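PDB 6W0P: kojibiose phosphorylase from Gut metagenome, which belongs to glycoside hydrolase family 65, whose members join an N-terminal beta-sandwich domain, a central (alpha/alpha)6-barrel catalytic domain and a small C-terminal beta domain. Local coordinates for residues F546-G551 and Q587-M592; F593-M598 and P625-I630; T617-S622 and N642-F647; N675-Y678 and G682-I685. One frame throughout, in Å; residues are numbered along the deposited sequence.

Contacts 1, 2 and 4 are buried, while contact 3 lies nearer the surface. Contacts 1 and 2 share helix 590-596: at its N-terminal end D589 and V590 meet loop 546-551 in contact 1, through water, an amide-carboxylate stack and the valine's methyls, and its later turns meet helix 624-634 in contact 2 through hydrocarbon and one aromatic ring. Contact 3 lets a loop histidine meet a phenylalanine of helix 638-645, and these rings also touch 625-630. Contact 4, at the end of helix 666-680, combines a backbone hydrogen bond with tight aliphatic packing; N675 reaches back to S629 of contact 2. Contacts 1 and 4 do not touch, their nearest atoms about 10 Å apart.

Contact 1 (F546-G551 and Q587-M592); sequences FEQNDG and QPDVLM
Q548 and D589 both swing their CG away from their own backbone N (chi1 -170° and -161°), and the glutamine chain then runs straight on, which lays its amide flat against the aspartate's carboxylate. The two planes are within 1° of parallel, though the side chains themselves cross at about a right angle. Q548 CG sits 3.7 Å from D589 CG, and Q548 CD lies 3.7 Å from D589 CB. No direct hydrogen bond joins the two stacked groups; their protein partners lie outside, D477 taking Q548 NE2 at its carboxylate and giving its backbone N to D589 OD2, while N486 ND2 reaches D589 OD1. One loop residue thus holds both stacked groups.

Water carries the polar link across. One molecule donates to Q548 OE1 at 2.5 Å and accepts from V590 N at 3.1 Å, so it serves an N-H of the first helical turn, where the D589 side chain makes no capping bond. A second donates to Q548 O at 2.8 Å and to D589 OD1 at 2.6 Å. Beside them the branches of V590 fill the apolar part: its CG2 lies 3.8 Å from Q548 CA, and its CG1 lies 3.9 Å from F546 CB. The loop 546-551 is thus joined, largely through water, to the N-terminus of helix 590-596 within the (alpha/alpha)6-barrel catalytic domain of family 65.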
loop_
_atom_site.group_PDB
_atom_site.type_symbol
_atom_site.label_atom_id
_atom_site.label_comp_id
_atom_site.label_asym_id
_atom_site.label_seq_id
_atom_site.Cartn_x
_atom_site.Cartn_y
_atom_site.Cartn_z
ATOM N N PHE A 546 -4.174 22.054 -23.067
ATOM C CA PHE A 546 -4.925 21.127 -22.181
ATOM C C PHE A 546 -4.297 21.193 -20.793
ATOM O O PHE A 546 -3.034 21.292 -20.691
ATOM C CB PHE A 546 -4.913 19.698 -22.707
ATOM C CG PHE A 546 -5.637 19.528 -24.014
ATOM C CD1 PHE A 546 -7.004 19.278 -24.051
ATOM C CD2 PHE A 546 -4.952 19.633 -25.211
ATOM C CE1 PHE A 546 -7.658 19.140 -25.271
ATOM C CE2 PHE A 546 -5.607 19.470 -26.417
ATOM C CZ PHE A 546 -6.955 19.221 -26.448
ATOM N N GLU A 547 -5.129 21.195 -19.753
ATOM C CA GLU A 547 -4.623 21.087 -18.360
ATOM C C GLU A 547 -4.626 19.598 -18.035
ATOM O O GLU A 547 -5.640 18.988 -18.279
ATOM C CB GLU A 547 -5.450 21.914 -17.366
ATOM C CG GLU A 547 -4.806 21.959 -15.978
ATOM C CD GLU A 547 -5.515 22.801 -14.925
ATOM O OE1 GLU A 547 -6.720 23.083 -15.098
ATOM O OE2 GLU A 547 -4.879 23.124 -13.918
ATOM N N GLN A 548 -3.510 19.052 -17.548
ATOM C CA GLN A 548 -3.305 17.591 -17.413
ATOM C C GLN A 548 -4.375 17.010 -16.496
ATOM O O GLN A 548 -4.856 15.896 -16.778
ATOM C CB GLN A 548 -1.916 17.266 -16.859
ATOM C CG GLN A 548 -1.613 15.794 -16.945
ATOM C CD GLN A 548 -0.216 15.498 -16.482
ATOM O OE1 GLN A 548 0.757 15.917 -17.110
ATOM N NE2 GLN A 548 -0.122 14.752 -15.394
ATOM N N ASN A 549 -4.687 17.720 -15.414
ATOM C CA ASN A 549 -5.796 17.349 -14.498
ATOM C C ASN A 549 -6.266 18.619 -13.776
ATOM O O ASN A 549 -5.553 19.652 -13.853
ATOM C CB ASN A 549 -5.398 16.207 -13.556
ATOM C CG ASN A 549 -4.253 16.560 -12.632
ATOM O OD1 ASN A 549 -3.161 15.995 -12.765
ATOM N ND2 ASN A 549 -4.502 17.450 -11.678
ATOM N N ASP A 550 -7.421 18.548 -13.119
ATOM C CA ASP A 550 -7.976 19.678 -12.337
ATOM C C ASP A 550 -6.928 20.067 -11.297
ATOM O O ASP A 550 -6.490 19.160 -10.552
ATOM C CB ASP A 550 -9.299 19.309 -11.657
ATOM C CG ASP A 550 -10.215 20.484 -11.305
ATOM O OD1 ASP A 550 -10.087 21.573 -11.922
ATOM O OD2 ASP A 550 -11.131 20.275 -10.458
ATOM N N GLY A 551 -6.528 21.337 -11.275
ATOM C CA GLY A 551 -5.586 21.888 -10.288
ATOM C C GLY A 551 -4.132 21.653 -10.679
ATOM O O GLY A 551 -3.233 22.044 -9.864
ATOM N N GLN A 587 5.989 11.083 -17.623
ATOM C CA GLN A 587 5.968 10.640 -19.031
ATOM C C GLN A 587 4.811 11.343 -19.720
ATOM O O GLN A 587 3.990 11.977 -19.072
ATOM C CB GLN A 587 5.858 9.118 -19.079
ATOM C CG GLN A 587 4.526 8.568 -18.546
ATOM C CD GLN A 587 4.570 7.067 -18.338
ATOM O OE1 GLN A 587 5.009 6.586 -17.308
ATOM N NE2 GLN A 587 4.080 6.308 -19.306
ATOM N N PRO A 588 4.722 11.255 -21.056
ATOM C CA PRO A 588 3.636 11.906 -21.778
ATOM C C PRO A 588 2.260 11.560 -21.201
ATOM O O PRO A 588 1.937 10.389 -21.047
ATOM C CB PRO A 588 3.812 11.380 -23.201
ATOM C CG PRO A 588 5.301 11.116 -23.287
ATOM C CD PRO A 588 5.676 10.562 -21.929
ATOM N N ASP A 589 1.466 12.588 -20.916
ATOM C CA ASP A 589 0.054 12.440 -20.488
ATOM C C ASP A 589 -0.794 13.206 -21.512
ATOM O O ASP A 589 -1.317 12.565 -22.438
ATOM C CB ASP A 589 -0.050 12.851 -19.016
ATOM C CG ASP A 589 -1.282 12.342 -18.314
ATOM O OD1 ASP A 589 -2.385 12.647 -18.828
ATOM O OD2 ASP A 589 -1.138 11.637 -17.256
ATOM N N VAL A 590 -0.812 14.540 -21.445
ATOM C CA VAL A 590 -1.441 15.384 -22.504
ATOM C C VAL A 590 -0.780 15.040 -23.849
ATOM O O VAL A 590 -1.506 14.851 -24.855
ATOM C CB VAL A 590 -1.312 16.879 -22.181
ATOM C CG1 VAL A 590 -1.632 17.747 -23.398
ATOM C CG2 VAL A 590 -2.172 17.261 -21.001
ATOM N N LEU A 591 0.553 14.991 -23.880
ATOM C CA LEU A 591 1.337 14.810 -25.135
ATOM C C LEU A 591 1.122 13.390 -25.671
ATOM O O LEU A 591 1.302 13.171 -26.887
ATOM C CB LEU A 591 2.817 15.104 -24.864
ATOM C CG LEU A 591 3.178 16.571 -24.636
ATOM C CD1 LEU A 591 4.679 16.782 -24.799
ATOM C CD2 LEU A 591 2.404 17.504 -25.575
ATOM N N MET A 592 0.749 12.454 -24.797
ATOM C CA MET A 592 0.373 11.087 -25.220
ATOM C C MET A 592 -0.905 11.146 -26.079
ATOM O O MET A 592 -0.884 10.603 -27.173
ATOM C CB MET A 592 0.129 10.178 -24.018
ATOM C CG MET A 592 0.080 8.733 -24.406
ATOM S SD MET A 592 1.718 8.202 -24.971
ATOM C CE MET A 592 1.277 6.723 -25.875
HETATM O O HOH W 1 0.873 16.306 -19.578
HETATM O O HOH W 2 -3.969 14.710 -19.190
#

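Contact 2 (F593-M598 and P625-I630); sequences FMFLYM and PSIHSI
F595 meets I627 and I630 with two different parts of its ring, and no hydrogen bond crosses between the segments. The CH-pi interaction comes first: I627 CD1 stands over one face of F595, 3.8 Å from the ring centroid and only 15° off the normal. Its closest ring atom is F595 CD2, at 3.7 Å. The isoleucine does not aim its CB at the ring; with CG1 beside the backbone N (chi1 -62°) and a second bend at chi2 (-56°), its terminal methyl curls back onto the face. Its other branch lies nearer the phenylalanine's own backbone, with I627 CG2 4.1 Å from F595 CB.

The plain apolar packing is at the rim. I630, one helical turn further on, brings CG2 to 3.9 Å from F595 CE1, near the plane of the ring, and I630 CD1 approaches the same CE1 at 4.0 Å. Two isoleucines of one helix therefore restrict the phenylalanine from different directions, one across a face and the other at an edge. Helix 666-680 closes in as well, with M674 against F595 and Y678 against I630. S629 turns to other partners, its OG bonding to A641 O and N675 ND2. One ring set against two isoleucines joins helix 590-596 to helix 624-634, apolar helix-to-helix packing consistent with the (alpha/alpha)6-barrel domain of this family.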
loop_
_atom_site.group_PDB
_atom_site.type_symbol
_atom_site.label_atom_id
_atom_site.label_comp_id
_atom_site.label_asym_id
_atom_site.label_seq_id
_atom_site.Cartn_x
_atom_site.Cartn_y
_atom_site.Cartn_z
ATOM N N PHE A 593 -2.001 11.756 -25.630
ATOM C CA PHE A 593 -3.230 11.712 -26.466
ATOM C C PHE A 593 -3.023 12.609 -27.696
ATOM O O PHE A 593 -3.580 12.321 -28.734
ATOM C CB PHE A 593 -4.507 11.970 -25.664
ATOM C CG PHE A 593 -4.752 13.388 -25.242
ATOM C CD1 PHE A 593 -5.234 14.319 -26.146
ATOM C CD2 PHE A 593 -4.560 13.772 -23.929
ATOM C CE1 PHE A 593 -5.481 15.626 -25.759
ATOM C CE2 PHE A 593 -4.831 15.069 -23.531
ATOM C CZ PHE A 593 -5.287 15.994 -24.451
ATOM N N MET A 594 -2.200 13.642 -27.590
ATOM C CA MET A 594 -1.905 14.526 -28.728
ATOM C C MET A 594 -1.103 13.731 -29.766
ATOM O O MET A 594 -1.431 13.831 -30.960
ATOM C CB MET A 594 -1.192 15.786 -28.254
ATOM C CG MET A 594 -2.121 16.661 -27.412
ATOM S SD MET A 594 -1.598 18.380 -27.202
ATOM C CE MET A 594 -2.079 19.017 -28.810
ATOM N N PHE A 595 -0.183 12.853 -29.335
ATOM C CA PHE A 595 0.539 11.934 -30.257
ATOM C C PHE A 595 -0.448 10.966 -30.926
ATOM O O PHE A 595 -0.372 10.807 -32.157
ATOM C CB PHE A 595 1.594 11.130 -29.504
ATOM C CG PHE A 595 2.135 9.951 -30.265
ATOM C CD1 PHE A 595 2.985 10.135 -31.344
ATOM C CD2 PHE A 595 1.873 8.658 -29.846
ATOM C CE1 PHE A 595 3.507 9.054 -32.031
ATOM C CE2 PHE A 595 2.399 7.569 -30.533
ATOM C CZ PHE A 595 3.198 7.771 -31.631
ATOM N N LEU A 596 -1.343 10.334 -30.146
ATOM C CA LEU A 596 -2.209 9.227 -30.657
ATOM C C LEU A 596 -3.192 9.784 -31.694
ATOM O O LEU A 596 -3.780 8.986 -32.476
ATOM C CB LEU A 596 -2.944 8.527 -29.511
ATOM C CG LEU A 596 -2.078 7.776 -28.494
ATOM C CD1 LEU A 596 -2.948 7.257 -27.355
ATOM C CD2 LEU A 596 -1.305 6.620 -29.138
ATOM N N TYR A 597 -3.372 11.100 -31.678
ATOM C CA TYR A 597 -4.325 11.858 -32.525
ATOM C C TYR A 597 -3.638 13.094 -33.115
ATOM O O TYR A 597 -4.304 14.159 -33.267
ATOM C CB TYR A 597 -5.561 12.194 -31.693
ATOM C CG TYR A 597 -6.457 11.013 -31.440
ATOM C CD1 TYR A 597 -7.288 10.497 -32.424
ATOM C CD2 TYR A 597 -6.472 10.422 -30.195
ATOM C CE1 TYR A 597 -8.107 9.404 -32.172
ATOM C CE2 TYR A 597 -7.286 9.339 -29.923
ATOM C CZ TYR A 597 -8.104 8.827 -30.909
ATOM O OH TYR A 597 -8.877 7.764 -30.562
ATOM N N MET A 598 -2.363 12.960 -33.485
ATOM C CA MET A 598 -1.509 14.067 -34.013
ATOM C C MET A 598 -2.202 14.740 -35.212
ATOM O O MET A 598 -2.037 15.964 -35.383
ATOM C CB MET A 598 -0.125 13.551 -34.435
ATOM C CG MET A 598 -0.155 12.482 -35.531
ATOM S SD MET A 598 1.481 11.948 -36.115
ATOM C CE MET A 598 2.294 11.546 -34.567
ATOM N N PRO A 625 11.088 9.628 -24.207
ATOM C CA PRO A 625 11.945 10.294 -25.185
ATOM C C PRO A 625 11.455 10.254 -26.637
ATOM O O PRO A 625 11.570 11.254 -27.323
ATOM C CB PRO A 625 13.281 9.535 -25.057
ATOM C CG PRO A 625 13.289 9.067 -23.609
ATOM C CD PRO A 625 11.848 8.679 -23.365
ATOM N N SER A 626 10.929 9.112 -27.077
ATOM C CA SER A 626 10.466 8.891 -28.472
ATOM C C SER A 626 9.226 9.756 -28.781
ATOM O O SER A 626 9.103 10.243 -29.915
ATOM C CB SER A 626 10.228 7.403 -28.750
ATOM O OG SER A 626 9.130 6.883 -28.003
ATOM N N ILE A 627 8.305 9.901 -27.836
ATOM C CA ILE A 627 7.049 10.668 -28.046
ATOM C C ILE A 627 7.425 12.139 -28.219
ATOM O O ILE A 627 6.927 12.782 -29.145
ATOM C CB ILE A 627 6.087 10.469 -26.872
ATOM C CG1 ILE A 627 5.681 9.003 -26.734
ATOM C CG2 ILE A 627 4.884 11.372 -27.024
ATOM C CD1 ILE A 627 5.088 8.458 -27.987
ATOM N N HIS A 628 8.292 12.635 -27.348
ATOM C CA HIS A 628 8.768 14.039 -27.379
ATOM C C HIS A 628 9.572 14.273 -28.677
ATOM O O HIS A 628 9.401 15.360 -29.295
ATOM C CB HIS A 628 9.516 14.365 -26.064
ATOM C CG HIS A 628 8.635 14.439 -24.855
ATOM N ND1 HIS A 628 8.369 13.350 -24.043
ATOM C CD2 HIS A 628 7.952 15.472 -24.323
ATOM C CE1 HIS A 628 7.564 13.711 -23.072
ATOM N NE2 HIS A 628 7.292 15.012 -23.225
ATOM N N SER A 629 10.427 13.315 -29.084
ATOM C CA SER A 629 11.203 13.421 -30.349
ATOM C C SER A 629 10.219 13.554 -31.513
ATOM O O SER A 629 10.438 14.423 -32.376
ATOM C CB SER A 629 12.140 12.271 -30.615
ATOM O OG SER A 629 12.809 12.502 -31.860
ATOM N N ILE A 630 9.161 12.732 -31.517
ATOM C CA ILE A 630 8.201 12.663 -32.655
ATOM C C ILE A 630 7.455 13.980 -32.729
ATOM O O ILE A 630 7.340 14.505 -33.831
ATOM C CB ILE A 630 7.243 11.467 -32.547
ATOM C CG1 ILE A 630 8.005 10.163 -32.816
ATOM C CG2 ILE A 630 6.059 11.652 -33.484
ATOM C CD1 ILE A 630 7.460 8.967 -32.097
#

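Contact 3 (T617-S622 and N642-F647); sequences TLHESS and NNFFGF
H619 offers a face of its imidazole to the edge of F644, whose CE1 and CZ corner is the part that overlaps it. F644 CE1 lies 3.5 Å from H619 NE2 and 3.6 Å from H619 CE1, offset from the middle of the imidazole toward its rim, and F644 CZ follows at 3.6 Å from NE2. The ring centroids are 4.9 Å apart and the planes meet at 61°, so this is an edge-to-face pair tilted well short of perpendicular. Each residue gives the other just its ring: the nearest CA atoms, those of H619 and F644, are 9.7 Å apart.

The phenylalanine places its CG beside the backbone N (chi1 -81°), and the ring reaches forward to the histidine although its CB does not point there. This joins the loop between helices 603-613 and 624-634 to the last turn of helix 638-645, in the helical catalytic domain of family 65, at a place still partly open to solvent. G646, two residues past F644, is the first to leave helical phi/psi, with positive phi (40°); its N bonds to N642 O at 3.1 Å.

Several neighbours fix the rotation of the imidazole. S624 OG bonds to H619 ND1 and E614 OE2 bonds to H619 NE2, so both ring nitrogens are engaged. H628 makes a further edge-to-face pair with H619, and on the face of the imidazole opposite F644 the carbonyl carbon of T617 lies 3.9 Å above the plane. F644 in turn rests on E614 and S629.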
loop_
_atom_site.group_PDB
_atom_site.type_symbol
_atom_site.label_atom_id
_atom_site.label_comp_id
_atom_site.label_asym_id
_atom_site.label_seq_id
_atom_site.Cartn_x
_atom_site.Cartn_y
_atom_site.Cartn_z
ATOM N N THR A 617 8.737 17.470 -17.694
ATOM C CA THR A 617 8.720 15.990 -17.851
ATOM C C THR A 617 10.116 15.418 -17.550
ATOM O O THR A 617 11.102 15.810 -18.192
ATOM C CB THR A 617 8.210 15.571 -19.222
ATOM O OG1 THR A 617 6.934 16.175 -19.399
ATOM C CG2 THR A 617 8.114 14.067 -19.336
ATOM N N LEU A 618 10.182 14.525 -16.566
ATOM C CA LEU A 618 11.445 13.908 -16.090
ATOM C C LEU A 618 11.962 12.938 -17.147
ATOM O O LEU A 618 13.176 12.800 -17.250
ATOM C CB LEU A 618 11.150 13.216 -14.759
ATOM C CG LEU A 618 12.315 13.023 -13.805
ATOM C CD1 LEU A 618 12.963 14.333 -13.440
ATOM C CD2 LEU A 618 11.817 12.319 -12.550
ATOM N N HIS A 619 11.081 12.323 -17.934
ATOM C CA HIS A 619 11.466 11.357 -18.993
ATOM C C HIS A 619 11.946 10.083 -18.298
ATOM O O HIS A 619 12.940 9.505 -18.784
ATOM C CB HIS A 619 12.540 11.923 -19.958
ATOM C CG HIS A 619 12.105 13.178 -20.625
ATOM N ND1 HIS A 619 10.995 13.217 -21.454
ATOM C CD2 HIS A 619 12.542 14.449 -20.511
ATOM C CE1 HIS A 619 10.787 14.461 -21.834
ATOM N NE2 HIS A 619 11.721 15.232 -21.271
ATOM N N GLU A 620 11.285 9.702 -17.187
ATOM C CA GLU A 620 11.645 8.486 -16.416
ATOM C C GLU A 620 11.537 7.319 -17.393
ATOM O O GLU A 620 12.610 6.865 -17.888
ATOM C CB GLU A 620 10.775 8.295 -15.165
ATOM C CG GLU A 620 11.460 8.725 -13.874
ATOM C CD GLU A 620 10.950 8.072 -12.591
ATOM O OE1 GLU A 620 11.499 8.383 -11.495
ATOM O OE2 GLU A 620 10.016 7.237 -12.676
ATOM N N SER A 621 10.296 6.962 -17.741
ATOM C CA SER A 621 9.953 5.786 -18.568
ATOM C C SER A 621 10.711 5.777 -19.900
ATOM O O SER A 621 11.064 6.853 -20.470
ATOM C CB SER A 621 8.481 5.689 -18.794
ATOM O OG SER A 621 8.035 6.817 -19.506
ATOM N N SER A 622 10.895 4.565 -20.412
ATOM C CA SER A 622 11.486 4.313 -21.744
ATOM C C SER A 622 10.508 4.819 -22.810
ATOM O O SER A 622 10.894 4.888 -23.965
ATOM C CB SER A 622 11.851 2.847 -21.906
ATOM O OG SER A 622 10.780 1.986 -21.549
ATOM N N ASN A 642 16.389 15.550 -32.357
ATOM C CA ASN A 642 17.649 14.775 -32.493
ATOM C C ASN A 642 18.171 14.391 -31.097
ATOM O O ASN A 642 18.593 13.228 -30.919
ATOM C CB ASN A 642 18.665 15.533 -33.353
ATOM C CG ASN A 642 18.431 15.316 -34.832
ATOM O OD1 ASN A 642 19.117 14.512 -35.440
ATOM N ND2 ASN A 642 17.438 15.980 -35.417
ATOM N N ASN A 643 18.125 15.317 -30.136
ATOM C CA ASN A 643 18.541 15.060 -28.728
ATOM C C ASN A 643 17.705 13.913 -28.121
ATOM O O ASN A 643 18.314 12.981 -27.536
ATOM C CB ASN A 643 18.486 16.330 -27.864
ATOM C CG ASN A 643 19.616 17.283 -28.160
ATOM O OD1 ASN A 643 20.590 16.903 -28.807
ATOM N ND2 ASN A 643 19.481 18.529 -27.720
ATOM N N PHE A 644 16.375 13.960 -28.266
ATOM C CA PHE A 644 15.426 12.946 -27.733
ATOM C C PHE A 644 15.627 11.589 -28.431
ATOM O O PHE A 644 15.461 10.508 -27.745
ATOM C CB PHE A 644 13.971 13.425 -27.831
ATOM C CG PHE A 644 13.554 14.351 -26.711
ATOM C CD1 PHE A 644 13.704 13.957 -25.376
ATOM C CD2 PHE A 644 12.998 15.598 -26.975
ATOM C CE1 PHE A 644 13.349 14.798 -24.332
ATOM C CE2 PHE A 644 12.638 16.448 -25.930
ATOM C CZ PHE A 644 12.794 16.035 -24.610
ATOM N N PHE A 645 15.953 11.579 -29.724
ATOM C CA PHE A 645 16.316 10.310 -30.388
ATOM C C PHE A 645 17.521 9.717 -29.661
ATOM O O PHE A 645 17.381 8.596 -29.205
ATOM C CB PHE A 645 16.620 10.454 -31.875
ATOM C CG PHE A 645 16.941 9.128 -32.517
ATOM C CD1 PHE A 645 15.929 8.254 -32.885
ATOM C CD2 PHE A 645 18.255 8.746 -32.737
ATOM C CE1 PHE A 645 16.218 7.034 -33.470
ATOM C CE2 PHE A 645 18.545 7.531 -33.337
ATOM C CZ PHE A 645 17.526 6.676 -33.695
ATOM N N GLY A 646 18.626 10.469 -29.534
ATOM C CA GLY A 646 19.857 10.085 -28.808
ATOM C C GLY A 646 20.236 8.624 -29.018
ATOM O O GLY A 646 20.491 8.239 -30.160
ATOM N N PHE A 647 20.207 7.825 -27.950
ATOM C CA PHE A 647 20.669 6.411 -27.949
ATOM C C PHE A 647 19.481 5.442 -28.107
ATOM O O PHE A 647 19.562 4.309 -27.609
ATOM C CB PHE A 647 21.466 6.129 -26.673
ATOM C CG PHE A 647 20.798 6.578 -25.400
ATOM C CD1 PHE A 647 19.901 5.761 -24.747
ATOM C CD2 PHE A 647 21.071 7.836 -24.872
ATOM C CE1 PHE A 647 19.283 6.175 -23.580
ATOM C CE2 PHE A 647 20.452 8.253 -23.706
ATOM C CZ PHE A 647 19.552 7.422 -23.066
#

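Contact 4 (N675-Y678 and G682-I685); sequences NIVY and GLMI
Where helix 666-680 gives way to strand 684-686, V677 and L683 come together across the turn. L683 N donates to V677 O at 3.0 Å, with a straight N-H...O angle of 163° and the donor in the carbonyl plane. The bond reaches back six residues into the helix, longer than the usual i+4 step; a wider pi-type turn also lies at 675-678. Next to this bond the two side chains lie side by side, pointing the same way, and V677 CG1 is only 3.4 Å from L683 CD2, tighter than ordinary van der Waals contact. The chi1 of L683 (170°) turns CG away from its own N and alongside the valine.

G682, the first residue to leave helical geometry, has positive phi, as glycines commonly do at helix C-termini; its CA makes a CH...O contact with Y678 O at 3.3 Å. The chain continues into strand 684-686, at the edge of a mixed sheet in the C-terminal part, and V677 packs on F705 and L683 on I707, both of strand 702-709.

Y678 turns the edge of its ring to the backbone of L683, just before the strand, with CD1 3.2 Å from L683 O. A water donates both to Y678 O at 2.6 Å and to L683 O at 2.5 Å, joining two carbonyls that cannot bond to each other.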
loop_
_atom_site.group_PDB
_atom_site.type_symbol
_atom_site.label_atom_id
_atom_site.label_comp_id
_atom_site.label_asym_id
_atom_site.label_seq_id
_atom_site.Cartn_x
_atom_site.Cartn_y
_atom_site.Cartn_z
ATOM N N ASN A 675 10.239 6.206 -33.437
ATOM C CA ASN A 675 11.041 7.451 -33.499
ATOM C C ASN A 675 11.525 7.663 -34.943
ATOM O O ASN A 675 11.544 8.842 -35.391
ATOM C CB ASN A 675 12.203 7.486 -32.511
ATOM C CG ASN A 675 12.519 8.892 -32.035
ATOM O OD1 ASN A 675 12.918 9.070 -30.886
ATOM N ND2 ASN A 675 12.387 9.890 -32.912
ATOM N N ILE A 676 11.880 6.591 -35.660
ATOM C CA ILE A 676 12.422 6.712 -37.051
ATOM C C ILE A 676 11.262 7.008 -38.019
ATOM O O ILE A 676 11.382 8.014 -38.756
ATOM C CB ILE A 676 13.259 5.478 -37.443
ATOM C CG1 ILE A 676 14.584 5.458 -36.663
ATOM C CG2 ILE A 676 13.464 5.444 -38.951
ATOM C CD1 ILE A 676 15.446 4.191 -36.859
ATOM N N VAL A 677 10.157 6.248 -37.960
ATOM C CA VAL A 677 9.094 6.277 -39.013
ATOM C C VAL A 677 8.033 7.353 -38.714
ATOM O O VAL A 677 7.694 8.117 -39.649
ATOM C CB VAL A 677 8.484 4.887 -39.244
ATOM C CG1 VAL A 677 7.324 4.933 -40.209
ATOM C CG2 VAL A 677 9.519 3.905 -39.756
ATOM N N TYR A 678 7.519 7.453 -37.496
ATOM C CA TYR A 678 6.598 8.546 -37.093
ATOM C C TYR A 678 7.371 9.857 -36.909
ATOM O O TYR A 678 6.809 10.922 -37.185
ATOM C CB TYR A 678 5.829 8.211 -35.819
ATOM C CG TYR A 678 4.733 7.198 -36.014
ATOM C CD1 TYR A 678 3.646 7.464 -36.831
ATOM C CD2 TYR A 678 4.763 5.975 -35.367
ATOM C CE1 TYR A 678 2.627 6.539 -37.022
ATOM C CE2 TYR A 678 3.748 5.043 -35.538
ATOM C CZ TYR A 678 2.689 5.318 -36.384
ATOM O OH TYR A 678 1.682 4.410 -36.507
ATOM N N GLY A 682 7.971 11.337 -40.382
ATOM C CA GLY A 682 6.691 12.069 -40.286
ATOM C C GLY A 682 5.512 11.258 -40.804
ATOM O O GLY A 682 4.537 11.847 -41.249
ATOM N N LEU A 683 5.557 9.933 -40.710
ATOM C CA LEU A 683 4.428 9.087 -41.162
ATOM C C LEU A 683 3.143 9.450 -40.395
ATOM O O LEU A 683 3.178 9.624 -39.165
ATOM C CB LEU A 683 4.790 7.614 -40.974
ATOM C CG LEU A 683 3.624 6.651 -41.187
ATOM C CD1 LEU A 683 3.222 6.608 -42.640
ATOM C CD2 LEU A 683 3.988 5.265 -40.687
ATOM N N MET A 684 2.045 9.581 -41.127
ATOM C CA MET A 684 0.691 9.835 -40.581
ATOM C C MET A 684 -0.337 9.471 -41.659
ATOM O O MET A 684 -0.142 9.842 -42.852
ATOM C CB MET A 684 0.580 11.309 -40.166
ATOM C CG MET A 684 -0.755 11.723 -39.585
ATOM S SD MET A 684 -0.839 13.520 -39.174
ATOM C CE MET A 684 -0.797 14.295 -40.788
ATOM N N ILE A 685 -1.383 8.746 -41.271
ATOM C CA ILE A 685 -2.580 8.500 -42.130
ATOM C C ILE A 685 -3.633 9.558 -41.786
ATOM O O ILE A 685 -4.092 9.585 -40.652
ATOM C CB ILE A 685 -3.141 7.079 -41.939
ATOM C CG1 ILE A 685 -2.053 6.007 -42.001
ATOM C CG2 ILE A 685 -4.281 6.808 -42.919
ATOM C CD1 ILE A 685 -1.318 5.931 -43.316
HETATM O O HOH W 3 4.278 11.408 -37.754
#